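Local atomic coordinates of putative leucoanthocyanidin reductase 1 (Vitis vinifera, PDB entry 3I6I), a protein that probably reduces leucoanthocyanidins to flavan-3-ols such as catechin, using NADPH bound in a Rossmann fold. Residues A33-Y38 / T208-R213; V87-G92 / L97-L102; G198-K203 / S303-E308; E232-W237 / L245-V250. One frame throughout, in Å; residues are numbered along the deposited sequence. Where two conformers were deposited one is given.

Contact 1 (A33-Y38 / T208-R213)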
# COMPACT_ATOMS: atom_id res chain seq x y z
N ALA A 33 13.36 -12.44 2.94
CA ALA A 33 13.26 -13.44 1.85
C ALA A 33 14.61 -13.77 1.25
O ALA A 33 14.67 -14.54 0.30
CB ALA A 33 12.28 -12.95 0.75
N HIS A 34 15.68 -13.19 1.81
CA HIS A 34 17.04 -13.42 1.35
C HIS A 34 17.27 -12.91 -0.10
O HIS A 34 18.14 -13.41 -0.82
CB HIS A 34 17.43 -14.91 1.49
CG HIS A 34 16.69 -15.64 2.58
ND1 HIS A 34 16.83 -15.33 3.91
CD2 HIS A 34 15.80 -16.66 2.52
CE1 HIS A 34 16.06 -16.13 4.63
NE2 HIS A 34 15.43 -16.95 3.81
N ARG A 35 16.49 -11.92 -0.52
CA ARG A 35 16.63 -11.28 -1.84
C ARG A 35 17.69 -10.16 -1.78
O ARG A 35 17.69 -9.37 -0.83
CB ARG A 35 15.32 -10.66 -2.28
CG ARG A 35 14.17 -11.64 -2.58
CD ARG A 35 12.93 -10.86 -3.07
NE ARG A 35 11.74 -11.69 -3.34
CZ ARG A 35 11.54 -12.39 -4.46
NH1 ARG A 35 12.47 -12.43 -5.43
NH2 ARG A 35 10.40 -13.07 -4.63
N PRO A 36 18.59 -10.08 -2.79
CA PRO A 36 19.54 -8.96 -2.74
C PRO A 36 18.77 -7.65 -2.87
O PRO A 36 18.01 -7.48 -3.84
CB PRO A 36 20.44 -9.18 -3.96
CG PRO A 36 20.13 -10.56 -4.46
CD PRO A 36 18.77 -10.92 -3.98
N THR A 37 18.93 -6.76 -1.89
CA THR A 37 18.04 -5.64 -1.75
C THR A 37 18.79 -4.33 -1.64
O THR A 37 19.64 -4.18 -0.77
CB THR A 37 17.11 -5.80 -0.52
OG1 THR A 37 16.35 -7.01 -0.67
CG2 THR A 37 16.14 -4.62 -0.41
N TYR A 38 18.46 -3.39 -2.52
CA TYR A 38 19.11 -2.09 -2.59
C TYR A 38 18.07 -1.06 -2.23
O TYR A 38 16.93 -1.14 -2.69
CB TYR A 38 19.62 -1.80 -4.01
CG TYR A 38 20.77 -2.68 -4.47
CD1 TYR A 38 22.07 -2.18 -4.57
CD2 TYR A 38 20.55 -4.02 -4.77
CE1 TYR A 38 23.10 -3.00 -4.98
CE2 TYR A 38 21.55 -4.84 -5.15
CZ TYR A 38 22.84 -4.34 -5.27
OH TYR A 38 23.82 -5.20 -5.68
N THR A 208 5.28 -11.81 -5.02
CA THR A 208 4.74 -11.53 -6.36
C THR A 208 5.77 -11.12 -7.40
O THR A 208 5.50 -11.25 -8.60
CB THR A 208 3.62 -10.44 -6.35
OG1 THR A 208 4.20 -9.12 -6.21
CG2 THR A 208 2.51 -10.75 -5.30
N VAL A 209 6.96 -10.66 -6.97
CA VAL A 209 7.81 -9.86 -7.89
C VAL A 209 8.37 -10.68 -9.04
O VAL A 209 8.73 -10.14 -10.11
CB VAL A 209 8.96 -9.08 -7.19
CG1 VAL A 209 8.36 -8.01 -6.19
CG2 VAL A 209 9.94 -10.06 -6.45
N ASP A 210 8.47 -11.98 -8.81
CA ASP A 210 8.98 -12.92 -9.84
C ASP A 210 8.12 -14.16 -10.09
O ASP A 210 8.58 -15.13 -10.67
CB ASP A 210 10.46 -13.27 -9.54
CG ASP A 210 10.68 -13.87 -8.14
OD1 ASP A 210 9.71 -14.14 -7.38
OD2 ASP A 210 11.89 -14.03 -7.80
N ASP A 211 6.86 -14.05 -9.70
CA ASP A 211 5.84 -15.09 -9.91
C ASP A 211 5.36 -14.96 -11.34
O ASP A 211 4.96 -13.89 -11.77
CB ASP A 211 4.71 -14.90 -8.90
CG ASP A 211 3.81 -16.07 -8.75
OD1 ASP A 211 3.48 -16.77 -9.75
OD2 ASP A 211 3.40 -16.33 -7.58
N VAL A 212 5.41 -16.05 -12.11
CA VAL A 212 4.86 -15.99 -13.48
C VAL A 212 3.38 -15.57 -13.51
O VAL A 212 2.88 -14.99 -14.47
CB VAL A 212 5.05 -17.31 -14.22
CG1 VAL A 212 4.04 -18.41 -13.66
CG2 VAL A 212 4.86 -17.09 -15.72
N ARG A 213 2.65 -15.86 -12.43
CA ARG A 213 1.24 -15.69 -12.41
C ARG A 213 0.81 -14.24 -12.11
O ARG A 213 -0.37 -13.92 -12.23
CB ARG A 213 0.62 -16.58 -11.32
CG ARG A 213 0.91 -18.08 -11.56
CD ARG A 213 0.41 -18.91 -10.38
NE ARG A 213 1.24 -18.63 -9.21
CZ ARG A 213 0.91 -18.90 -7.96
NH1 ARG A 213 -0.22 -19.56 -7.67
NH2 ARG A 213 1.75 -18.54 -7.00

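Contact 2 (V87-G92 / L97-L102). With NDP (NADPH dihydro-nicotinamide-adenine-dinucleotide phosphate), chain B.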
# COMPACT_ATOMS: atom_id res chain seq x y z
N VAL A 87 12.10 -3.42 -9.62
CA VAL A 87 12.00 -2.08 -9.00
C VAL A 87 10.67 -2.02 -8.27
O VAL A 87 9.63 -2.31 -8.85
CB VAL A 87 12.10 -0.95 -10.00
CG1 VAL A 87 11.91 0.45 -9.29
CG2 VAL A 87 13.45 -1.00 -10.79
N VAL A 88 10.70 -1.66 -7.01
CA VAL A 88 9.49 -1.48 -6.20
C VAL A 88 9.44 -0.04 -5.69
O VAL A 88 10.35 0.38 -4.98
CB VAL A 88 9.41 -2.45 -5.00
CG1 VAL A 88 8.14 -2.20 -4.22
CG2 VAL A 88 9.48 -3.95 -5.44
N SER A 89 8.39 0.71 -6.05
CA SER A 89 8.20 2.07 -5.59
C SER A 89 7.10 2.11 -4.55
O SER A 89 5.97 1.67 -4.80
CB SER A 89 7.83 2.98 -6.74
OG SER A 89 7.47 4.26 -6.29
N THR A 90 7.45 2.65 -3.38
CA THR A 90 6.48 2.85 -2.27
C THR A 90 6.45 4.33 -1.88
O THR A 90 6.22 4.70 -0.71
CB THR A 90 6.85 1.96 -1.04
OG1 THR A 90 8.14 2.31 -0.54
CG2 THR A 90 6.83 0.42 -1.40
N VAL A 91 6.63 5.20 -2.85
CA VAL A 91 6.63 6.65 -2.56
C VAL A 91 5.25 7.13 -2.15
O VAL A 91 4.21 6.54 -2.52
CB VAL A 91 7.20 7.52 -3.76
CG1 VAL A 91 8.60 7.04 -4.15
CG2 VAL A 91 6.26 7.54 -4.99
N GLY A 92 5.22 8.24 -1.42
CA GLY A 92 3.97 8.73 -0.87
C GLY A 92 3.04 9.38 -1.88
O GLY A 92 3.44 9.74 -3.00
N LEU A 97 3.71 11.43 -9.19
CA LEU A 97 4.25 11.80 -10.54
C LEU A 97 5.80 11.88 -10.61
O LEU A 97 6.39 11.91 -11.70
CB LEU A 97 3.60 13.06 -11.04
CG LEU A 97 2.12 13.04 -11.27
CD1 LEU A 97 1.67 14.39 -11.78
CD2 LEU A 97 1.72 11.91 -12.17
N ASP A 98 6.47 11.82 -9.45
CA ASP A 98 7.93 11.66 -9.41
C ASP A 98 8.33 10.33 -10.06
O ASP A 98 9.48 10.11 -10.44
CB ASP A 98 8.48 11.67 -7.97
CG ASP A 98 8.42 13.06 -7.29
OD1 ASP A 98 8.20 14.08 -7.97
OD2 ASP A 98 8.63 13.09 -6.05
N GLN A 99 7.36 9.42 -10.17
CA GLN A 99 7.61 8.14 -10.80
C GLN A 99 7.78 8.22 -12.32
O GLN A 99 8.28 7.28 -12.94
CB GLN A 99 6.49 7.16 -10.45
CG GLN A 99 6.49 6.76 -9.00
CD GLN A 99 5.33 5.88 -8.64
OE1 GLN A 99 5.50 4.70 -8.29
NE2 GLN A 99 4.13 6.44 -8.77
N ILE A 100 7.37 9.33 -12.93
CA ILE A 100 7.42 9.47 -14.39
C ILE A 100 8.85 9.35 -14.87
O ILE A 100 9.14 8.56 -15.80
CB ILE A 100 6.78 10.77 -14.87
CG1 ILE A 100 5.26 10.74 -14.64
CG2 ILE A 100 7.07 11.01 -16.36
CD1 ILE A 100 4.58 11.97 -15.10
N ALA A 101 9.76 10.09 -14.25
CA ALA A 101 11.20 9.98 -14.63
C ALA A 101 11.75 8.58 -14.39
O ALA A 101 12.55 8.08 -15.18
CB ALA A 101 12.05 11.02 -13.89
N LEU A 102 11.34 7.94 -13.31
CA LEU A 102 11.75 6.56 -13.05
C LEU A 102 11.31 5.59 -14.14
O LEU A 102 12.09 4.71 -14.54
CB LEU A 102 11.22 6.06 -11.69
CG LEU A 102 11.59 4.66 -11.24
CD1 LEU A 102 13.09 4.40 -11.18
CD2 LEU A 102 10.90 4.34 -9.86
PA NDP B . 5.47 7.66 2.99
O1A NDP B . 5.29 9.15 2.89
O2A NDP B . 5.34 6.97 4.47
O5B NDP B . 6.86 7.10 2.40
C5B NDP B . 7.31 7.54 1.16
C4B NDP B . 8.70 7.09 0.90
O4B NDP B . 8.95 7.62 -0.46
C3B NDP B . 9.73 7.78 1.83
O3B NDP B . 10.85 6.91 2.13
C2B NDP B . 10.20 8.97 1.01
O2B NDP B . 11.53 9.33 1.39
C1B NDP B . 10.24 8.33 -0.38
N9A NDP B . 10.28 9.25 -1.52
C8A NDP B . 9.36 10.17 -1.81
N7A NDP B . 9.71 10.80 -2.93
C5A NDP B . 10.86 10.26 -3.37
C6A NDP B . 11.69 10.52 -4.46
N6A NDP B . 11.36 11.46 -5.35
N1A NDP B . 12.81 9.79 -4.61
C2A NDP B . 13.12 8.84 -3.74
N3A NDP B . 12.35 8.55 -2.68
C4A NDP B . 11.22 9.27 -2.47
O3 NDP B . 4.35 6.98 2.07
PN NDP B . 3.24 5.83 2.43
O1N NDP B . 3.72 4.54 2.98
O2N NDP B . 2.14 6.63 3.23
O5D NDP B . 2.58 5.68 0.93
C5D NDP B . 3.14 4.75 -0.01
C4D NDP B . 2.06 4.29 -0.94
O4D NDP B . 1.21 3.46 -0.10
C3D NDP B . 1.19 5.37 -1.53
O3D NDP B . 0.79 4.97 -2.83
C2D NDP B . -0.03 5.34 -0.62
O2D NDP B . -1.15 5.70 -1.40
C1D NDP B . -0.15 3.86 -0.25
N1N NDP B . -0.69 3.57 1.12
C2N NDP B . -1.64 2.54 1.34
C3N NDP B . -2.36 2.53 2.46
C7N NDP B . -3.37 1.39 2.70
O7N NDP B . -3.48 0.46 1.89
N7N NDP B . -4.03 1.42 3.85
C4N NDP B . -2.17 3.65 3.50
C5N NDP B . -0.79 4.28 3.38
C6N NDP B . -0.09 4.17 2.26
P2B NDP B . 11.76 10.82 2.14
O1X NDP B . 11.15 10.79 3.50
O2X NDP B . 13.34 11.00 2.08
O3X NDP B . 11.10 11.90 1.20

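Contact 3 (G198-K203 / S303-E308)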
# COMPACT_ATOMS: atom_id res chain seq x y z
N GLY A 198 0.38 -4.99 8.09
CA GLY A 198 1.60 -4.49 7.47
C GLY A 198 2.61 -5.56 7.06
O GLY A 198 3.15 -5.55 5.94
N THR A 199 2.91 -6.47 7.97
CA THR A 199 3.89 -7.52 7.71
C THR A 199 3.44 -8.43 6.57
O THR A 199 4.29 -8.94 5.83
CB THR A 199 4.24 -8.36 8.99
OG1 THR A 199 3.06 -8.97 9.52
CG2 THR A 199 4.89 -7.49 10.08
N ASP A 200 2.13 -8.65 6.45
CA ASP A 200 1.57 -9.44 5.33
C ASP A 200 1.59 -8.64 4.02
O ASP A 200 1.79 -9.20 2.97
CB ASP A 200 0.14 -9.92 5.63
CG ASP A 200 0.10 -11.11 6.58
OD1 ASP A 200 1.11 -11.84 6.66
OD2 ASP A 200 -0.94 -11.31 7.24
N ILE A 201 1.36 -7.34 4.06
CA ILE A 201 1.51 -6.55 2.84
C ILE A 201 2.96 -6.70 2.33
O ILE A 201 3.18 -6.93 1.13
CB ILE A 201 1.23 -5.09 3.08
CG1 ILE A 201 -0.23 -4.88 3.48
CG2 ILE A 201 1.59 -4.25 1.76
CD1 ILE A 201 -0.53 -3.46 3.95
N GLY A 202 3.95 -6.62 3.21
CA GLY A 202 5.34 -6.82 2.78
C GLY A 202 5.62 -8.23 2.28
O GLY A 202 6.17 -8.43 1.20
N LYS A 203 5.21 -9.23 3.05
CA LYS A 203 5.55 -10.60 2.74
C LYS A 203 4.98 -11.00 1.40
O LYS A 203 5.70 -11.55 0.52
CB LYS A 203 4.98 -11.49 3.84
CG LYS A 203 5.17 -12.99 3.62
CD LYS A 203 4.52 -13.74 4.81
CE LYS A 203 4.11 -15.16 4.42
NZ LYS A 203 3.51 -15.90 5.61
N SER A 303 -1.42 -18.67 5.79
CA SER A 303 -2.42 -17.84 6.48
C SER A 303 -1.99 -16.40 6.69
O SER A 303 -0.85 -16.13 7.03
CB SER A 303 -2.74 -18.45 7.86
OG SER A 303 -3.41 -19.68 7.73
N PHE A 304 -2.95 -15.50 6.52
CA PHE A 304 -2.81 -14.09 6.85
C PHE A 304 -3.00 -13.93 8.33
O PHE A 304 -3.85 -14.60 8.92
CB PHE A 304 -3.90 -13.27 6.14
CG PHE A 304 -3.52 -12.84 4.76
CD1 PHE A 304 -3.43 -11.50 4.46
CD2 PHE A 304 -3.18 -13.78 3.79
CE1 PHE A 304 -3.05 -11.08 3.18
CE2 PHE A 304 -2.78 -13.38 2.52
CZ PHE A 304 -2.72 -12.04 2.21
N ARG A 305 -2.24 -13.03 8.94
CA ARG A 305 -2.52 -12.59 10.32
C ARG A 305 -3.95 -12.04 10.40
O ARG A 305 -4.38 -11.25 9.56
CB ARG A 305 -1.51 -11.49 10.70
CG ARG A 305 -0.08 -11.99 10.76
CD ARG A 305 0.87 -10.89 11.12
NE ARG A 305 0.74 -10.54 12.53
CZ ARG A 305 1.27 -9.45 13.10
NH1 ARG A 305 1.99 -8.58 12.39
NH2 ARG A 305 1.07 -9.24 14.38
N THR A 306 -4.69 -12.44 11.43
CA THR A 306 -6.02 -11.94 11.62
C THR A 306 -5.98 -10.56 12.30
O THR A 306 -5.00 -10.17 12.98
CB THR A 306 -6.82 -12.91 12.51
OG1 THR A 306 -6.35 -12.82 13.86
CG2 THR A 306 -6.66 -14.35 12.02
N VAL A 307 -7.10 -9.88 12.19
CA VAL A 307 -7.29 -8.56 12.82
C VAL A 307 -7.22 -8.66 14.33
O VAL A 307 -6.61 -7.81 15.01
CB VAL A 307 -8.61 -7.92 12.39
CG1 VAL A 307 -8.83 -6.57 13.13
CG2 VAL A 307 -8.69 -7.73 10.86
N GLU A 308 -7.83 -9.71 14.88
CA GLU A 308 -7.71 -10.01 16.30
C GLU A 308 -6.26 -10.03 16.75
O GLU A 308 -5.94 -9.38 17.74
CB GLU A 308 -8.39 -11.32 16.67
CG GLU A 308 -9.85 -11.16 17.05
O HOH W 1 -3.13 -9.75 7.59
O HOH W 2 1.26 -14.34 7.15

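Contact 4 (E232-W237 / L245-V250)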
# COMPACT_ATOMS: atom_id res chain seq x y z
N GLU A 232 -18.25 -4.82 12.73
CA GLU A 232 -17.54 -6.01 13.13
C GLU A 232 -16.16 -5.66 13.69
O GLU A 232 -15.73 -6.24 14.69
CB GLU A 232 -17.44 -6.98 11.92
CG GLU A 232 -18.83 -7.51 11.49
CD GLU A 232 -18.82 -8.30 10.17
OE1 GLU A 232 -18.01 -8.00 9.25
OE2 GLU A 232 -19.60 -9.26 10.07
N LEU A 233 -15.51 -4.68 13.07
CA LEU A 233 -14.19 -4.23 13.45
C LEU A 233 -14.26 -3.66 14.88
O LEU A 233 -13.44 -4.01 15.75
CB LEU A 233 -13.70 -3.18 12.45
CG LEU A 233 -12.19 -2.87 12.49
CD1 LEU A 233 -11.32 -4.05 11.91
CD2 LEU A 233 -11.85 -1.55 11.69
N ALA A 234 -15.29 -2.85 15.12
CA ALA A 234 -15.60 -2.39 16.48
C ALA A 234 -15.74 -3.51 17.48
O ALA A 234 -15.17 -3.48 18.58
CB ALA A 234 -16.87 -1.54 16.47
N SER A 235 -16.51 -4.53 17.12
CA SER A 235 -16.70 -5.65 18.01
C SER A 235 -15.42 -6.42 18.33
O SER A 235 -15.25 -6.86 19.47
CB SER A 235 -17.78 -6.58 17.49
OG SER A 235 -19.02 -5.88 17.41
N VAL A 236 -14.51 -6.57 17.36
CA VAL A 236 -13.22 -7.18 17.63
C VAL A 236 -12.45 -6.38 18.68
O VAL A 236 -11.83 -6.93 19.58
CB VAL A 236 -12.31 -7.30 16.39
CG1 VAL A 236 -11.01 -7.95 16.83
CG2 VAL A 236 -12.99 -8.11 15.28
N TRP A 237 -12.50 -5.06 18.58
CA TRP A 237 -11.80 -4.22 19.54
C TRP A 237 -12.39 -4.32 20.94
O TRP A 237 -11.65 -4.41 21.92
CB TRP A 237 -11.73 -2.77 19.05
CG TRP A 237 -10.96 -1.89 19.95
CD1 TRP A 237 -11.42 -0.78 20.62
CD2 TRP A 237 -9.58 -2.02 20.29
NE1 TRP A 237 -10.42 -0.24 21.37
CE2 TRP A 237 -9.26 -0.96 21.17
CE3 TRP A 237 -8.57 -2.94 19.95
CZ2 TRP A 237 -7.99 -0.79 21.72
CZ3 TRP A 237 -7.30 -2.77 20.52
CH2 TRP A 237 -7.03 -1.71 21.38
N LEU A 245 -18.11 -0.01 24.02
CA LEU A 245 -18.20 1.46 23.91
C LEU A 245 -19.45 1.90 23.14
O LEU A 245 -19.94 1.16 22.29
CB LEU A 245 -16.99 2.00 23.18
CG LEU A 245 -15.61 1.50 23.62
CD1 LEU A 245 -14.53 2.20 22.78
CD2 LEU A 245 -15.37 1.68 25.13
N PRO A 246 -19.92 3.14 23.37
CA PRO A 246 -20.99 3.69 22.53
C PRO A 246 -20.59 3.75 21.07
O PRO A 246 -19.41 3.92 20.76
CB PRO A 246 -21.20 5.10 23.09
CG PRO A 246 -20.63 5.08 24.41
CD PRO A 246 -19.50 4.09 24.40
N ARG A 247 -21.57 3.59 20.19
CA ARG A 247 -21.37 3.74 18.76
C ARG A 247 -22.16 4.94 18.27
O ARG A 247 -23.31 5.15 18.67
CB ARG A 247 -21.81 2.47 18.05
CG ARG A 247 -21.04 1.26 18.51
CD ARG A 247 -21.36 -0.00 17.73
NE ARG A 247 -20.69 -1.12 18.39
CZ ARG A 247 -20.28 -2.22 17.78
NH1 ARG A 247 -20.45 -2.37 16.49
NH2 ARG A 247 -19.66 -3.17 18.46
N VAL A 248 -21.52 5.76 17.46
CA VAL A 248 -22.17 6.93 16.91
C VAL A 248 -22.03 6.89 15.41
O VAL A 248 -21.04 6.35 14.92
CB VAL A 248 -21.58 8.26 17.50
CG1 VAL A 248 -21.70 8.31 19.04
CG2 VAL A 248 -20.12 8.53 16.99
N THR A 249 -22.98 7.46 14.67
CA THR A 249 -22.93 7.44 13.20
C THR A 249 -22.17 8.66 12.63
O THR A 249 -22.40 9.79 13.05
CB THR A 249 -24.35 7.49 12.62
OG1 THR A 249 -25.05 6.35 13.10
CG2 THR A 249 -24.34 7.48 11.07
N VAL A 250 -21.29 8.40 11.70
CA VAL A 250 -20.71 9.44 10.81
C VAL A 250 -21.37 9.19 9.46
O VAL A 250 -21.25 8.10 8.89
CB VAL A 250 -19.17 9.34 10.78
CG1 VAL A 250 -18.59 10.19 9.65
CG2 VAL A 250 -18.56 9.68 12.10

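Contact 1 (A33-Y38 / T208-R213)
Asp210 OD2 takes a nearly straight hydrogen bond from Arg35 NH1, 2.9 Å long with an N-H...O angle of 176°. The other carboxylate oxygen, Asp210 OD1, accepts from Arg35 NH2 at 3.0 Å, giving an end-on salt bridge with one nitrogen to each oxygen. The two flat groups are not coplanar: their planes stand 55° apart, so both N-H groups reach the oxygens from above the carboxylate plane, while OD2 lies squarely in the plane of the guanidinium. Arginine suits this place because its chain, extended from CG to NE, can span backbones whose closest CA atoms, those of Arg35 and Val209, are 10.8 Å apart. Val209 serves the flat cation differently, laying its CG2 methyl over one face, 3.5 Å from Arg35 CZ. Arg35 follows the Schellman motif that ends helix 21-32 at His34 and leads into strand 37-41 of the parallel Rossmann sheet; its partners sit in a type I turn, Thr208 to Asp211, at the far end of helix 198-208. The bridge thus joins the loop leading into strand 37-41 to a turn far along the chain. Arg35 NH2 also makes a weak hydrogen bond to Met206 O of helix 198-208, and the arginine side chain touches Ser30 of helix 21-32.

Contact 2 (V87-G92 / L97-L102)
Gln99 and Leu102 are the residues of 97-102 that meet strand 86-89 and the loop after it, and Asp98, just ahead of them, turns to the cofactor instead. Asp98 OD2 accepts a rather long hydrogen bond, 3.3 Å, from N6A of the NADPH adenine; a carboxylate suits an exocyclic amine that can only donate. Gly92 also lies close against the cofactor, its N 3.4 Å from C5B. At Gln99 the chain runs extended beyond CG, carrying the amide across to the strand, where Gln99 OE1 accepts from Ser89 OG at 2.8 Å. The hydroxyl stands above the amide plane, 43° out of it. The same OE1 also accepts from the backbone N of Ser118, and NE2 donates to Ile96 O, so each end of this buried amide has a partner. Strand 86-89, helix 99-109 and strand 114-116 form a beta-alpha-beta unit of the Rossmann fold, with the cofactor at the carboxyl end of the strands. Here Val91 slides past Gln99, its CG2 4.1 Å from Gln99 CG, while its CG1 lies 3.8 Å from the cofactor's O4B. Replacing Gln99 by a leucine would probably leave the Ser89 hydroxyl and the Ser118 amide without their shared acceptor, close to the cofactor pocket. One helical turn on, Leu102 swings CG opposite its backbone N (chi1 -178°), sending CD2 tip to tip against Val87 CG1 at 4.1 Å; two branched apolar residues suit this interior seam between helix and sheet.

Contact 3 (G198-K203 / S303-E308)
The Asp200 side chain reaches from helix 198-208 to the backbone of 303-308. Its CB lies beside the Phe304 ring, 4.1 Å from CD1, and CG continues toward the peptide between Phe304 and Arg305. At the tip, OD2 uses its syn lone pair to accept from the Arg305 backbone N at 2.7 Å, and it also lies 3.4 Å from Phe304 CA. One water donates to Asp200 OD2 and to Arg305 O, so OD2 holds the backbone N directly and the backbone O through water. The other oxygen, OD1, takes a short 2.6 Å bond from a second water, which also donates to Ser303 O and accepts from Lys203 NZ. A short acid suits this buried spot: OD2 accepts from an N-H and a water, OD1 from a second water. Nearby, the Arg305 chain bends at chi3 (73°) and crosses Thr199 at about a right angle, bringing NH1 to Thr199 OG1, 3.1 Å away and in the guanidinium plane. The arrangement fastens the linker ahead of helix 307-315, whose N-cap is Thr306, onto the first turn of helix 198-208. Phe304 stacks on Phe204 of that helix and touches Val196 of strand 193-196 and Val295 of helix 295-298.

Contact 4 (E232-W237 / L245-V250)
Helix 230-241 and strand 247-250 come closest, CA to CA, at Ala234 and Arg247, 8.7 Å apart, a gap that Arg247 spans with its long side chain. The chain is extended from CG to NE so that the guanidinium lies against the helix. Arg247 NH2 donates to Ser235 OG at 3.0 Å with an N-H...O angle of 166°, and the oxygen sits at the edge of the guanidinium, 8° from its plane. Over one face comes the Ala234 methyl: its CB is 3.5 Å above the plane, offset toward the rim, and 3.7 Å from NH1. Alanine suits the place, its single methyl letting the flat cation lie close to the helix. Ser235 turns OG to the side of its own backbone N (chi1 -61°), within reach of both Arg247 and Asn231 O one turn earlier. Asn231 O also accepts from Arg247 NH1, and the charge of Arg247 is met chiefly by Glu238, whose OE1 forms a salt bridge with NH2. With a leucine in place of Arg247, Glu238 would probably lose its positive mate, and Ser235 OG and Asn231 O a donor. Glu238 OE2 also accepts from Leu245 N, so one acid holds the turn and the strand's arginine together. The chain turns after helix 230-241 and re-enters as strand 247-250, which runs away from the helix beyond Arg247; the helix is thus packed by an arginine from the strand that follows it, and that strand pairs in parallel with strand 183-186, well away from the NADPH site.

How the contacts relate
Along the chain, both segments of contact 2 fall between those of contact 1, and both of contact 4 between those of contact 3, while contacts 1 and 3 cross. Contacts 1 and 2 reach the same parallel Rossmann sheet; their centres are 18 Å apart and they touch where Val209 packs on Val88. Contact 3 uses the start of helix 198-208, contact 1 the turn at its far end; their nearest atoms are about 6 Å apart. Contacts 3 and 4, with centres 22 Å apart, meet where Val307 packs on Leu233 and Glu308 on Val236. Contact 4 lies 37 Å, centre to centre, from contact 2, which lines the cofactor pocket. The series therefore runs from the NADPH-binding sheet, through helix 198-208, to the distant helix 230-241.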